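Local structure of secreted effector CSEP0064 (Blumeria graminis f. sp. hordei, 6FMB) at residues A[5-10]-A[81-86]. The protein binds host RNA as a non-catalytic relative of fungal RNases and protects host ribosomal RNA from degradation induced by ribosome-inactivating proteins, increasing plant susceptibility to infection. Residues are numbered along the deposited sequence; the frame is centred on the assembly and turned at random. Where two conformers were deposited one is given.
Sequences WDCDGT and LEVFSS
Val-83 and Trp-5 give a worked example of an aliphatic methyl packed on an indole face where two sheets meet. The CG2 methyl of Val-83 sits over one face of the five-membered ring, 3.5 Å from its centroid and only 5° off the normal, a clear CH-pi contact, with the two side chains meeting nearly at a right angle. With CG1 anti to the backbone N (chi1 -173°) and CG2 anti to the carbonyl carbon, the two methyls of Val-83 diverge, CG2 to the ring and CG1 to Cys-7 SG at 3.8 Å. Leu-81 continues the apolar row: its CD2 comes obliquely to the six-membered ring, 4.1 Å from Trp-5 CH2. Val-17 of helix 14-24 touches both Trp-5 and Val-83, while Phe-95 meets the indole from the neighbouring strand.

The fold is that of the small fungal RNases, an α+β arrangement in which a helix packs on an antiparallel sheet. Here the edge strand 81-85 of the four-stranded sheet runs roughly parallel, at 25°, to the central strand of the small terminal sheet. With the strand axes 7.6 Å apart at closest, side chains and solvent rather than direct backbone pairing join them. The disulfide of Cys-7 with Cys-93 ties the beginning of the chain to its end, and Val-83 pairs through its backbone with that same Cys-93.

Polar bridging is left to one water in the plane of the indole, which accepts from Trp-5 NE1 at 3.0 Å and donates to Leu-81 O at 2.9 Å, linking the ring edge to strand 81-85. A type I' turn from Cys-7 to Thr-10 leads into strand 10-13 as a beta hairpin; Asp-6 OD1 accepts from Gly-9 N at 2.9 Å in an Asx motif, the nitrogen almost in line with the carboxylate C-O bond although the N-H is somewhat bent.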
ATOM      1  N   TRP A   5       3.880 -10.143  -3.826  1.00 14.53           N
ATOM      2  CA  TRP A   5       3.177  -9.467  -4.900  1.00 14.75           C
ATOM      3  C   TRP A   5       4.151  -9.238  -6.071  1.00 14.12           C
ATOM      4  O   TRP A   5       5.307  -8.854  -5.881  1.00 15.26           O
ATOM      5  CB  TRP A   5       2.575  -8.138  -4.410  1.00 14.90           C
ATOM      6  CG  TRP A   5       1.196  -8.229  -3.721  1.00 15.37           C
ATOM      7  CD1 TRP A   5      -0.015  -7.962  -4.296  1.00 16.46           C
ATOM      8  CD2 TRP A   5       0.911  -8.616  -2.377  1.00 16.31           C
ATOM      9  NE1 TRP A   5      -1.019  -8.135  -3.408  1.00 18.61           N
ATOM     10  CE2 TRP A   5      -0.488  -8.514  -2.208  1.00 16.55           C
ATOM     11  CE3 TRP A   5       1.690  -8.986  -1.294  1.00 15.72           C
ATOM     12  CZ2 TRP A   5      -1.109  -8.803  -1.029  1.00 17.85           C
ATOM     13  CZ3 TRP A   5       1.083  -9.261  -0.142  1.00 18.38           C
ATOM     14  CH2 TRP A   5      -0.318  -9.186   0.008  1.00 20.40           C
ATOM     15  N   ASP A   6       3.683  -9.511  -7.289  1.00 13.35           N
ATOM     16  CA  ASP A   6       4.431  -9.241  -8.521  1.00 12.75           C
ATOM     17  C   ASP A   6       3.973  -7.875  -9.027  1.00 12.31           C
ATOM     18  O   ASP A   6       2.842  -7.735  -9.494  1.00 13.43           O
ATOM     19  CB  ASP A   6       4.136 -10.328  -9.559  1.00 14.69           C
ATOM     20  CG  ASP A   6       4.726 -10.032 -10.934  1.00 16.63           C
ATOM     21  OD1 ASP A   6       5.419  -9.018 -11.120  1.00 16.57           O
ATOM     22  OD2 ASP A   6       4.501 -10.848 -11.846  1.00 22.59           O
ATOM     23  N   CYS A   7       4.844  -6.876  -8.931  1.00 13.21           N
ATOM     24  CA  CYS A   7       4.558  -5.533  -9.440  1.00 14.60           C
ATOM     25  C   CYS A   7       5.337  -5.330 -10.730  1.00 17.18           C
ATOM     26  O   CYS A   7       6.499  -4.956 -10.697  1.00 18.40           O
ATOM     27  CB  CYS A   7       4.933  -4.451  -8.415  1.00 15.99           C
ATOM     28  SG  CYS A   7       3.879  -4.366  -6.953  1.00 14.71           S
ATOM     29  N   ASP A   8       4.701  -5.607 -11.868  1.00 20.43           N
ATOM     30  CA  ASP A   8       5.306  -5.331 -13.173  1.00 22.63           C
ATOM     31  C   ASP A   8       6.717  -5.956 -13.305  1.00 23.79           C
ATOM     32  O   ASP A   8       7.635  -5.322 -13.808  1.00 27.80           O
ATOM     33  CB  ASP A   8       5.348  -3.792 -13.339  1.00 26.22           C
ATOM     34  CG  ASP A   8       5.213  -3.307 -14.782  1.00 27.54           C
ATOM     35  OD1 ASP A   8       5.114  -4.100 -15.742  1.00 28.49           O
ATOM     36  OD2 ASP A   8       5.220  -2.070 -14.933  1.00 29.23           O
ATOM     37  N   GLY A   9       6.879  -7.184 -12.823  1.00 19.95           N
ATOM     38  CA  GLY A   9       8.172  -7.893 -12.917  1.00 18.14           C
ATOM     39  C   GLY A   9       9.164  -7.736 -11.759  1.00 15.33           C
ATOM     40  O   GLY A   9      10.301  -8.213 -11.855  1.00 16.80           O
ATOM     41  N   THR A  10       8.747  -7.081 -10.685  1.00 15.88           N
ATOM     42  CA  THR A  10       9.542  -6.889  -9.463  1.00 14.52           C
ATOM     43  C   THR A  10       8.755  -7.482  -8.297  1.00 13.02           C
ATOM     44  O   THR A  10       7.570  -7.199  -8.143  1.00 14.15           O
ATOM     45  CB  THR A  10       9.844  -5.383  -9.220  1.00 15.85           C
ATOM     46  OG1 THR A  10      10.658  -4.860 -10.291  1.00 18.64           O
ATOM     47  CG2 THR A  10      10.578  -5.164  -7.907  1.00 17.34           C
ATOM     48  N   LEU A  81      -7.192  -5.071   0.533  1.00  9.57           N
ATOM     49  CA  LEU A  81      -5.740  -4.873   0.433  1.00  9.36           C
ATOM     50  C   LEU A  81      -5.315  -5.099  -1.009  1.00  9.51           C
ATOM     51  O   LEU A  81      -5.532  -6.187  -1.546  1.00 10.15           O
ATOM     52  CB  LEU A  81      -4.985  -5.838   1.352  1.00 10.40           C
ATOM     53  CG  LEU A  81      -3.464  -5.856   1.256  1.00 10.71           C
ATOM     54  CD1 LEU A  81      -2.853  -4.484   1.525  1.00 11.59           C
ATOM     55  CD2 LEU A  81      -2.899  -6.906   2.208  1.00 12.49           C
ATOM     56  N   GLU A  82      -4.747  -4.068  -1.635  1.00  9.30           N
ATOM     57  CA  GLU A  82      -4.165  -4.176  -2.962  1.00  9.80           C
ATOM     58  C   GLU A  82      -2.840  -3.406  -3.006  1.00  9.67           C
ATOM     59  O   GLU A  82      -2.624  -2.479  -2.236  1.00  9.97           O
ATOM     60  CB  GLU A  82      -5.137  -3.663  -4.034  1.00 11.78           C
ATOM     61  CG  GLU A  82      -6.315  -4.582  -4.379  1.00 13.93           C
ATOM     62  CD  GLU A  82      -7.191  -4.081  -5.520  1.00 15.46           C
ATOM     63  OE1 GLU A  82      -7.491  -2.891  -5.593  1.00 16.14           O
ATOM     64  OE2 GLU A  82      -7.645  -4.929  -6.302  1.00 22.89           O
ATOM     65  N   VAL A  83      -1.983  -3.827  -3.923  1.00  9.42           N
ATOM     66  CA  VAL A  83      -0.661  -3.263  -4.122  1.00  8.93           C
ATOM     67  C   VAL A  83      -0.548  -2.761  -5.568  1.00  9.07           C
ATOM     68  O   VAL A  83      -1.031  -3.410  -6.502  1.00 10.06           O
ATOM     69  CB  VAL A  83       0.460  -4.281  -3.782  1.00  9.96           C
ATOM     70  CG1 VAL A  83       1.851  -3.653  -3.832  1.00 11.68           C
ATOM     71  CG2 VAL A  83       0.202  -4.915  -2.406  1.00 10.83           C
ATOM     72  N   PHE A  84       0.109  -1.611  -5.735  1.00 10.05           N
ATOM     73  CA  PHE A  84       0.234  -0.928  -7.026  1.00 10.18           C
ATOM     74  C   PHE A  84       1.638  -0.405  -7.248  1.00 11.24           C
ATOM     75  O   PHE A  84       2.365  -0.133  -6.297  1.00 11.80           O
ATOM     76  CB  PHE A  84      -0.725   0.278  -7.093  1.00 12.67           C
ATOM     77  CG  PHE A  84      -2.135  -0.103  -6.869  1.00 12.90           C
ATOM     78  CD1 PHE A  84      -2.924  -0.510  -7.928  1.00 12.96           C
ATOM     79  CD2 PHE A  84      -2.653  -0.144  -5.589  1.00 13.26           C
ATOM     80  CE1 PHE A  84      -4.234  -0.936  -7.717  1.00 15.82           C
ATOM     81  CE2 PHE A  84      -3.939  -0.585  -5.371  1.00 15.85           C
ATOM     82  CZ  PHE A  84      -4.734  -0.994  -6.429  1.00 15.07           C
ATOM     83  N   SER A  85       1.991  -0.262  -8.528  1.00 11.86           N
ATOM     84  CA  SER A  85       3.172   0.489  -8.929  0.50 12.84           C
ATOM     85  C   SER A  85       2.731   1.812  -9.528  1.00 13.60           C
ATOM     86  O   SER A  85       1.677   1.891 -10.155  1.00 16.58           O
ATOM     87  CB  SER A  85       3.953  -0.332  -9.955  0.50 16.08           C
ATOM     88  OG  SER A  85       5.217   0.228 -10.185  0.50 21.17           O
ATOM     89  N   SER A  86       3.531   2.853  -9.365  1.00 12.28           N
ATOM     90  CA  SER A  86       3.201   4.195  -9.916  1.00 13.01           C
ATOM     91  C   SER A  86       3.620   4.346 -11.388  1.00 13.38           C
ATOM     92  O   SER A  86       4.458   5.189 -11.744  1.00 16.88           O
ATOM     93  CB  SER A  86       3.834   5.295  -9.052  1.00 14.52           C
ATOM     94  OG  SER A  86       3.408   5.183  -7.692  1.00 16.35           O
TER
HETATM   95  O   HOH W   1      -4.044  -7.864  -3.427  1.00 23.01           O